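Local coordinates for protein glycosyl hyrolase, family 3 (Deinococcus radiodurans, PDB 3TEV) that probably hydrolyses O-glycosidic bonds as a glycoside hydrolase family 3 enzyme with a TIM-barrel type domain, at residues E203-A206 with G207-P211; W253-D256 with G257-T261; V280-R284 with A285-L289. All blocks are in the same frame, centred on the assembly; numbering follows the deposited sequence.

Contact 1. Residues E203-A206 with G207-P211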
ATOM      1  N   GLU A 203      18.753  -4.672 -16.182  1.00 54.08           N
ATOM      2  CA  GLU A 203      17.789  -3.650 -16.592  1.00 53.98           C
ATOM      3  C   GLU A 203      16.893  -3.224 -15.425  1.00 52.35           C
ATOM      4  O   GLU A 203      16.646  -2.038 -15.237  1.00 52.24           O
ATOM      5  CB  GLU A 203      16.941  -4.132 -17.774  1.00 54.94           C
ATOM      6  CG  GLU A 203      17.702  -4.295 -19.106  1.00 59.46           C
ATOM      7  CD  GLU A 203      16.816  -4.887 -20.220  1.00 65.43           C
ATOM      8  OE1 GLU A 203      16.488  -6.109 -20.195  1.00 66.12           O
ATOM      9  OE2 GLU A 203      16.444  -4.113 -21.130  1.00 69.06           O
ATOM     10  N   LEU A 204      16.420  -4.189 -14.642  1.00 50.57           N
ATOM     11  CA  LEU A 204      15.581  -3.882 -13.486  1.00 48.92           C
ATOM     12  C   LEU A 204      16.305  -3.031 -12.459  1.00 48.77           C
ATOM     13  O   LEU A 204      15.753  -2.043 -11.970  1.00 48.29           O
ATOM     14  CB  LEU A 204      15.036  -5.162 -12.839  1.00 48.48           C
ATOM     15  CG  LEU A 204      14.038  -5.976 -13.677  1.00 46.97           C
ATOM     16  CD1 LEU A 204      13.637  -7.284 -12.985  1.00 45.56           C
ATOM     17  CD2 LEU A 204      12.819  -5.149 -14.024  1.00 44.91           C
ATOM     18  N   ASP A 205      17.551  -3.411 -12.163  1.00 49.26           N
ATOM     19  CA  ASP A 205      18.437  -2.681 -11.252  1.00 49.84           C
ATOM     20  C   ASP A 205      18.643  -1.217 -11.640  1.00 50.04           C
ATOM     21  O   ASP A 205      18.690  -0.349 -10.779  1.00 50.19           O
ATOM     22  CB  ASP A 205      19.813  -3.376 -11.190  1.00 50.15           C
ATOM     23  CG  ASP A 205      19.786  -4.656 -10.366  1.00 50.93           C
ATOM     24  OD1 ASP A 205      18.853  -4.826  -9.548  1.00 51.83           O
ATOM     25  OD2 ASP A 205      20.693  -5.499 -10.538  1.00 52.81           O
ATOM     26  N   ALA A 206      18.781  -0.958 -12.938  1.00 50.00           N
ATOM     27  CA  ALA A 206      19.011   0.397 -13.439  1.00 50.09           C
ATOM     28  C   ALA A 206      17.703   1.207 -13.576  1.00 49.58           C
ATOM     29  O   ALA A 206      17.734   2.445 -13.585  1.00 49.79           O
ATOM     30  CB  ALA A 206      19.762   0.348 -14.779  1.00 49.48           C
ATOM     31  N   GLY A 207      16.573   0.503 -13.698  1.00 48.26           N
ATOM     32  CA  GLY A 207      15.279   1.130 -13.928  1.00 46.64           C
ATOM     33  C   GLY A 207      14.316   0.896 -12.772  1.00 45.85           C
ATOM     34  O   GLY A 207      14.453   1.512 -11.714  1.00 45.59           O
ATOM     35  N   GLU A 208      13.364  -0.018 -12.987  1.00 44.47           N
ATOM     36  CA  GLU A 208      12.236  -0.287 -12.084  1.00 43.48           C
ATOM     37  C   GLU A 208      12.602  -0.277 -10.604  1.00 42.30           C
ATOM     38  O   GLU A 208      11.949   0.389  -9.812  1.00 42.15           O
ATOM     39  CB  GLU A 208      11.564  -1.637 -12.440  1.00 43.38           C
ATOM     40  CG  GLU A 208      10.632  -1.611 -13.676  1.00 44.68           C
ATOM     41  CD  GLU A 208      11.369  -1.446 -15.022  1.00 47.01           C
ATOM     42  OE1 GLU A 208      12.620  -1.460 -15.074  1.00 47.49           O
ATOM     43  OE2 GLU A 208      10.685  -1.289 -16.046  1.00 49.23           O
ATOM     44  N   LEU A 209      13.655  -1.006 -10.249  1.00 41.51           N
ATOM     45  CA  LEU A 209      14.061  -1.179  -8.857  1.00 40.67           C
ATOM     46  C   LEU A 209      14.810   0.011  -8.259  1.00 40.84           C
ATOM     47  O   LEU A 209      14.806   0.170  -7.044  1.00 41.40           O
ATOM     48  CB  LEU A 209      14.921  -2.448  -8.710  1.00 40.45           C
ATOM     49  CG  LEU A 209      14.241  -3.785  -9.042  1.00 39.36           C
ATOM     50  CD1 LEU A 209      15.228  -4.960  -9.063  1.00 38.91           C
ATOM     51  CD2 LEU A 209      13.116  -4.055  -8.063  1.00 38.61           C
ATOM     52  N   ALA A 210      15.436   0.844  -9.093  1.00 40.56           N
ATOM     53  CA  ALA A 210      16.355   1.876  -8.593  1.00 41.05           C
ATOM     54  C   ALA A 210      15.747   2.882  -7.609  1.00 41.21           C
ATOM     55  O   ALA A 210      16.343   3.152  -6.565  1.00 41.69           O
ATOM     56  CB  ALA A 210      17.084   2.592  -9.745  1.00 40.68           C
ATOM     57  N   PRO A 211      14.566   3.441  -7.918  1.00 41.22           N
ATOM     58  CA  PRO A 211      14.031   4.439  -6.963  1.00 41.45           C
ATOM     59  C   PRO A 211      13.656   3.844  -5.588  1.00 41.19           C
ATOM     60  O   PRO A 211      13.884   4.485  -4.565  1.00 40.95           O
ATOM     61  CB  PRO A 211      12.793   5.006  -7.692  1.00 41.43           C
ATOM     62  CG  PRO A 211      12.993   4.629  -9.142  1.00 41.23           C
ATOM     63  CD  PRO A 211      13.703   3.304  -9.103  1.00 41.06           C
TER
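Leu204 O takes the main backbone bond of this turn, from Leu209 N at 2.9 Å, with an N-H...O angle of 159°. The same oxygen also receives a weak bond from Gly207 N, and that N-H is split, reaching Glu203 O weakly as well at 3.0 Å. A further bond, Ala210 N to Gly207 O, closes a type I beta turn from Gly207 to Ala210. Here helix 201-206 ends: Gly207 is the first residue to leave helical angles, and the turn swings the chain into helix 210-215.

Van der Waals contacts make up the rest. Leu209 lays CB and CG against the carbonyl of Leu204, while its CD1 meets Leu204 CB at 3.8 Å, an apolar pair. That same methyl lies 3.7 Å from Asp205 OD1. Ala210 CB rests 3.5 Å from Asp205 O. On another side of the turn Leu204 CD2 touches Glu208 along its chain, from CB to OE1, because Glu208 bends at chi2 (70°) and folds its carboxylate back over this methyl.

Both acids have partners outside the turn: Asp205 OD1 forms a salt bridge with Arg201 and Glu208 OE2 with Lys199. An alanine in place of Glu208 would lose the bent CG-CD arm, and would probably leave Leu204 CD2 less closely covered on that side and Lys199 without this carboxylate mate.

Contact 2. Residues W253-D256 with G257-T261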
ATOM      1  N   TRP A 253      17.735  -6.601   0.618  1.00 44.80           N
ATOM      2  CA  TRP A 253      17.697  -5.165   0.888  1.00 43.23           C
ATOM      3  C   TRP A 253      17.603  -4.784   2.357  1.00 42.97           C
ATOM      4  O   TRP A 253      17.803  -3.628   2.691  1.00 43.12           O
ATOM      5  CB  TRP A 253      16.558  -4.511   0.111  1.00 42.25           C
ATOM      6  CG  TRP A 253      16.786  -4.472  -1.366  1.00 40.77           C
ATOM      7  CD1 TRP A 253      17.813  -5.061  -2.070  1.00 39.36           C
ATOM      8  CD2 TRP A 253      15.959  -3.833  -2.331  1.00 39.14           C
ATOM      9  NE1 TRP A 253      17.674  -4.813  -3.408  1.00 37.87           N
ATOM     10  CE2 TRP A 253      16.546  -4.061  -3.601  1.00 38.60           C
ATOM     11  CE3 TRP A 253      14.774  -3.079  -2.249  1.00 38.93           C
ATOM     12  CZ2 TRP A 253      15.995  -3.566  -4.776  1.00 38.57           C
ATOM     13  CZ3 TRP A 253      14.219  -2.594  -3.416  1.00 39.17           C
ATOM     14  CH2 TRP A 253      14.838  -2.830  -4.669  1.00 40.39           C
ATOM     15  N   GLY A 254      17.279  -5.739   3.226  1.00 42.81           N
ATOM     16  CA  GLY A 254      17.159  -5.452   4.661  1.00 42.11           C
ATOM     17  C   GLY A 254      15.948  -4.602   5.029  1.00 41.38           C
ATOM     18  O   GLY A 254      15.917  -4.013   6.103  1.00 41.62           O
ATOM     19  N   TYR A 255      14.946  -4.530   4.154  1.00 40.23           N
ATOM     20  CA  TYR A 255      13.761  -3.693   4.427  1.00 39.27           C
ATOM     21  C   TYR A 255      12.948  -4.150   5.640  1.00 39.55           C
ATOM     22  O   TYR A 255      12.489  -5.297   5.685  1.00 40.06           O
ATOM     23  CB  TYR A 255      12.849  -3.594   3.208  1.00 38.11           C
ATOM     24  CG  TYR A 255      11.680  -2.628   3.372  1.00 36.29           C
ATOM     25  CD1 TYR A 255      11.901  -1.256   3.588  1.00 34.07           C
ATOM     26  CD2 TYR A 255      10.359  -3.079   3.306  1.00 34.19           C
ATOM     27  CE1 TYR A 255      10.842  -0.353   3.734  1.00 32.76           C
ATOM     28  CE2 TYR A 255       9.269  -2.182   3.436  1.00 34.11           C
ATOM     29  CZ  TYR A 255       9.527  -0.814   3.649  1.00 34.40           C
ATOM     30  OH  TYR A 255       8.481   0.085   3.786  1.00 35.57           O
ATOM     31  N   ASP A 256      12.731  -3.252   6.597  1.00 39.82           N
ATOM     32  CA  ASP A 256      11.934  -3.608   7.781  1.00 40.63           C
ATOM     33  C   ASP A 256      10.631  -2.799   7.915  1.00 39.55           C
ATOM     34  O   ASP A 256       9.990  -2.832   8.963  1.00 40.27           O
ATOM     35  CB  ASP A 256      12.771  -3.537   9.078  1.00 41.78           C
ATOM     36  CG  ASP A 256      12.271  -4.524  10.178  1.00 45.85           C
ATOM     37  OD1 ASP A 256      11.686  -5.609   9.878  1.00 48.30           O
ATOM     38  OD2 ASP A 256      12.470  -4.207  11.372  1.00 50.79           O
ATOM     39  N   GLY A 257      10.219  -2.104   6.857  1.00 37.33           N
ATOM     40  CA  GLY A 257       8.962  -1.389   6.908  1.00 35.58           C
ATOM     41  C   GLY A 257       7.771  -2.267   6.551  1.00 34.52           C
ATOM     42  O   GLY A 257       7.913  -3.475   6.386  1.00 33.66           O
ATOM     43  N   VAL A 258       6.601  -1.640   6.406  1.00 33.70           N
ATOM     44  CA  VAL A 258       5.347  -2.334   6.133  1.00 32.53           C
ATOM     45  C   VAL A 258       5.268  -2.703   4.648  1.00 32.24           C
ATOM     46  O   VAL A 258       5.511  -1.858   3.776  1.00 31.78           O
ATOM     47  CB  VAL A 258       4.157  -1.428   6.497  1.00 32.59           C
ATOM     48  CG1 VAL A 258       2.807  -1.956   5.919  1.00 31.00           C
ATOM     49  CG2 VAL A 258       4.094  -1.213   8.027  1.00 31.61           C
ATOM     50  N   ILE A 259       4.946  -3.962   4.355  1.00 31.44           N
ATOM     51  CA  ILE A 259       4.610  -4.331   2.986  1.00 31.17           C
ATOM     52  C   ILE A 259       3.117  -4.573   2.906  1.00 31.36           C
ATOM     53  O   ILE A 259       2.588  -5.379   3.674  1.00 31.10           O
ATOM     54  CB  ILE A 259       5.364  -5.564   2.542  1.00 31.25           C
ATOM     55  CG1 ILE A 259       6.873  -5.291   2.597  1.00 32.17           C
ATOM     56  CG2 ILE A 259       4.897  -6.007   1.145  1.00 30.92           C
ATOM     57  CD1 ILE A 259       7.737  -6.532   2.340  1.00 32.98           C
ATOM     58  N   VAL A 260       2.436  -3.858   2.008  1.00 31.95           N
ATOM     59  CA  VAL A 260       0.997  -4.019   1.818  1.00 33.56           C
ATOM     60  C   VAL A 260       0.747  -4.490   0.377  1.00 35.08           C
ATOM     61  O   VAL A 260       1.456  -4.075  -0.521  1.00 35.20           O
ATOM     62  CB  VAL A 260       0.191  -2.706   2.189  1.00 33.55           C
ATOM     63  CG1 VAL A 260       0.640  -1.536   1.339  1.00 34.90           C
ATOM     64  CG2 VAL A 260      -1.327  -2.901   2.010  1.00 31.84           C
ATOM     65  N   THR A 261      -0.226  -5.374   0.165  1.00 36.66           N
ATOM     66  CA  THR A 261      -0.553  -5.838  -1.186  1.00 39.52           C
ATOM     67  C   THR A 261      -1.409  -4.800  -1.877  1.00 41.93           C
ATOM     68  O   THR A 261      -2.214  -4.132  -1.212  1.00 43.56           O
ATOM     69  CB  THR A 261      -1.475  -7.026  -1.151  1.00 39.66           C
ATOM     70  OG1 THR A 261      -2.779  -6.567  -0.698  1.00 40.95           O
ATOM     71  CG2 THR A 261      -0.926  -8.111  -0.248  1.00 37.38           C
TER
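The ring of Tyr255 lies flat beneath the backbone of Gly257, two residues further on. Gly257 N sits 3.4 Å above the ring plane, over its centre, and the CA of the same glycine makes a CH-pi contact, 3.8 Å from the ring centroid and 29° off the normal. At its closest this CA comes within 3.4 Å of Tyr255 CZ. With CG anti to the backbone N (chi1 -174°), the side chain runs forward along the chain and the ring slides under the peptide. A CB on Gly257 would clash with Tyr255 OH, consistent with a glycine at this position.

Around the rim of the ring the partners change. Ile259 brings CG1 to Tyr255 CE2 at 4.0 Å, near the ring plane, an apolar edge contact. Val258 O also lies in plane at the edge, 3.5 Å from Tyr255 OH, but the hydroxyl is hydrogen-bonded to Thr219 O, which would help fix the rotation of the ring. Asp256 sends its CB away from the strand segment and pairs through OD1 with Arg323.

The loop connects helix 242-252 to strand 258-261 of the barrel sheet. Leu249 of that helix packs on both Tyr255 and Ile259, Arg250 NH1 is bonded to the carbonyls of Tyr255 and Gly257, and Ile222 of neighbouring strand 221-224 closes on the tyrosine.

Contact 3. Residues V280-R284 with A285-L289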
ATOM      1  N   VAL A 280      -3.895 -15.375   1.923  1.00 35.29           N
ATOM      2  CA  VAL A 280      -3.036 -16.211   2.746  1.00 35.65           C
ATOM      3  C   VAL A 280      -1.655 -16.323   2.094  1.00 36.19           C
ATOM      4  O   VAL A 280      -0.626 -16.172   2.755  1.00 35.72           O
ATOM      5  CB  VAL A 280      -3.707 -17.595   3.022  1.00 35.70           C
ATOM      6  CG1 VAL A 280      -2.711 -18.621   3.547  1.00 34.90           C
ATOM      7  CG2 VAL A 280      -4.876 -17.413   4.003  1.00 35.12           C
ATOM      8  N   ARG A 281      -1.646 -16.526   0.780  1.00 37.14           N
ATOM      9  CA  ARG A 281      -0.390 -16.626   0.031  1.00 38.29           C
ATOM     10  C   ARG A 281       0.431 -15.321   0.117  1.00 37.24           C
ATOM     11  O   ARG A 281       1.652 -15.382   0.308  1.00 38.43           O
ATOM     12  CB  ARG A 281      -0.666 -17.051  -1.416  1.00 39.09           C
ATOM     13  CG  ARG A 281       0.554 -17.045  -2.350  1.00 43.95           C
ATOM     14  CD  ARG A 281       1.545 -18.245  -2.174  1.00 48.63           C
ATOM     15  NE  ARG A 281       2.722 -18.137  -3.054  1.00 50.67           N
ATOM     16  CZ  ARG A 281       3.624 -19.107  -3.254  1.00 52.31           C
ATOM     17  NH1 ARG A 281       3.513 -20.287  -2.651  1.00 53.05           N
ATOM     18  NH2 ARG A 281       4.648 -18.900  -4.072  1.00 53.03           N
ATOM     19  N   ALA A 282      -0.228 -14.157   0.039  1.00 34.94           N
ATOM     20  CA  ALA A 282       0.466 -12.875   0.193  1.00 33.88           C
ATOM     21  C   ALA A 282       1.132 -12.749   1.564  1.00 33.74           C
ATOM     22  O   ALA A 282       2.285 -12.315   1.654  1.00 33.25           O
ATOM     23  CB  ALA A 282      -0.475 -11.681  -0.045  1.00 32.66           C
ATOM     24  N   LEU A 283       0.405 -13.117   2.623  1.00 33.30           N
ATOM     25  CA  LEU A 283       0.942 -12.996   3.963  1.00 34.06           C
ATOM     26  C   LEU A 283       2.130 -13.945   4.106  1.00 35.35           C
ATOM     27  O   LEU A 283       3.184 -13.533   4.576  1.00 35.81           O
ATOM     28  CB  LEU A 283      -0.129 -13.264   5.020  1.00 33.36           C
ATOM     29  CG  LEU A 283      -1.219 -12.187   5.118  1.00 31.64           C
ATOM     30  CD1 LEU A 283      -2.441 -12.754   5.833  1.00 30.03           C
ATOM     31  CD2 LEU A 283      -0.710 -10.878   5.799  1.00 27.93           C
ATOM     32  N   ARG A 284       1.979 -15.184   3.631  1.00 36.59           N
ATOM     33  CA  ARG A 284       3.063 -16.172   3.695  1.00 37.66           C
ATOM     34  C   ARG A 284       4.286 -15.706   2.911  1.00 38.08           C
ATOM     35  O   ARG A 284       5.420 -15.841   3.385  1.00 39.15           O
ATOM     36  CB  ARG A 284       2.610 -17.528   3.148  1.00 37.79           C
ATOM     37  CG  ARG A 284       1.782 -18.366   4.088  1.00 39.81           C
ATOM     38  CD  ARG A 284       1.626 -19.808   3.559  1.00 44.33           C
ATOM     39  NE  ARG A 284       1.056 -20.683   4.583  1.00 47.52           N
ATOM     40  CZ  ARG A 284      -0.030 -21.429   4.422  1.00 50.04           C
ATOM     41  NH1 ARG A 284      -0.675 -21.453   3.263  1.00 52.21           N
ATOM     42  NH2 ARG A 284      -0.463 -22.175   5.422  1.00 52.27           N
ATOM     43  N   ALA A 285       4.065 -15.173   1.708  1.00 37.45           N
ATOM     44  CA  ALA A 285       5.170 -14.686   0.879  1.00 37.09           C
ATOM     45  C   ALA A 285       5.965 -13.548   1.544  1.00 36.70           C
ATOM     46  O   ALA A 285       7.151 -13.356   1.242  1.00 36.25           O
ATOM     47  CB  ALA A 285       4.652 -14.242  -0.486  1.00 37.32           C
ATOM     48  N   GLY A 286       5.320 -12.789   2.431  1.00 36.15           N
ATOM     49  CA  GLY A 286       6.000 -11.683   3.106  1.00 35.79           C
ATOM     50  C   GLY A 286       5.257 -10.369   3.344  1.00 35.33           C
ATOM     51  O   GLY A 286       5.821  -9.470   3.979  1.00 36.28           O
ATOM     52  N   ALA A 287       4.031 -10.222   2.834  1.00 33.93           N
ATOM     53  CA  ALA A 287       3.202  -9.052   3.147  1.00 32.54           C
ATOM     54  C   ALA A 287       2.876  -9.002   4.638  1.00 32.35           C
ATOM     55  O   ALA A 287       2.680 -10.050   5.279  1.00 31.93           O
ATOM     56  CB  ALA A 287       1.910  -9.092   2.352  1.00 32.25           C
ATOM     57  N   ASP A 288       2.811  -7.786   5.185  1.00 31.68           N
ATOM     58  CA  ASP A 288       2.313  -7.577   6.556  1.00 31.12           C
ATOM     59  C   ASP A 288       0.814  -7.306   6.574  1.00 30.71           C
ATOM     60  O   ASP A 288       0.163  -7.480   7.613  1.00 30.24           O
ATOM     61  CB  ASP A 288       3.005  -6.374   7.195  1.00 30.89           C
ATOM     62  CG  ASP A 288       4.498  -6.506   7.181  1.00 32.49           C
ATOM     63  OD1 ASP A 288       5.008  -7.490   7.771  1.00 36.93           O
ATOM     64  OD2 ASP A 288       5.167  -5.667   6.544  1.00 31.46           O
ATOM     65  N   LEU A 289       0.285  -6.849   5.434  1.00 29.96           N
ATOM     66  CA  LEU A 289      -1.063  -6.271   5.364  1.00 30.29           C
ATOM     67  C   LEU A 289      -1.678  -6.615   4.016  1.00 31.00           C
ATOM     68  O   LEU A 289      -1.049  -6.417   2.970  1.00 30.83           O
ATOM     69  CB  LEU A 289      -1.000  -4.727   5.505  1.00 30.04           C
ATOM     70  CG  LEU A 289      -2.346  -3.978   5.673  1.00 29.20           C
ATOM     71  CD1 LEU A 289      -3.180  -4.507   6.891  1.00 27.15           C
ATOM     72  CD2 LEU A 289      -2.128  -2.472   5.813  1.00 26.95           C
TER
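This is a helix C-cap: the end of helix 275-285 turns through Gly286 and hands the chain on to strand 290-291, and most of what joins Val280-Arg284 to Ala285-Leu289 is backbone bonding. The last regular step is Ala285 N to Arg281 O at 2.8 Å, with an N-H...O angle of 160°. Beyond it the pattern changes. Ala282 O is reached by Ala287 N at 3.0 Å, a fairly straight bond, and weakly by Gly286 N. Gly286 N also makes a weak bond to Leu283 O at 3.1 Å. With the phi of Gly286 positive, at 140°, a CB here would run into the carbonyl oxygen of Ala285, so only glycine sits comfortably.

The side chains close over this turn. Ala287 CB sits 3.3 Å from Ala282 O, and 4.3 Å from Ala282 CB, so the first residue past the glycine comes back against the helix. Leu283 CB points away, yet with CG beside the backbone N (chi1 -69°) its CD2 comes to 3.5 Å from Ala287 O and lies 3.9 Å from Asp288 O. Ala285 CB packs on Arg281 O at 3.3 Å.

Lys320 NZ is bonded to the carbonyls of Leu283 and Ala287. Asp288 holds Arg250 through OD2 and Arg323 through OD1, tying the loop to two more helices. Thr261 of strand 258-261 packs on Ala282 and Ala287.

Two bonds back into the last turn from a positive-phi glycine and the residue after it are the signature of the Schellman motif, used here to end a barrel helix and lead its chain into the next strand.

In the fold
Along the chain the contacts follow in series, 1, 2, 3, all within the family 3 N-terminal domain of TIM-barrel type. Contact 1 joins helices 201-206 and 210-215, contact 2 leads into strand 258-261, and contact 3 leads from helix 275-285 to strand 290-291. Contacts 2 and 3 have centres about 11 Å apart and are bonded: Ile259 N probably to Asp288 OD2, and Thr261 N probably to Leu289 O. These bonds join strand 258-261 to the segment entering 290-291, consistent with closure of the barrel. Contact 1 lies further out, about 17 Å from contact 2 between centres, where Leu209 O packs against Trp253 CH2, and does not touch contact 3.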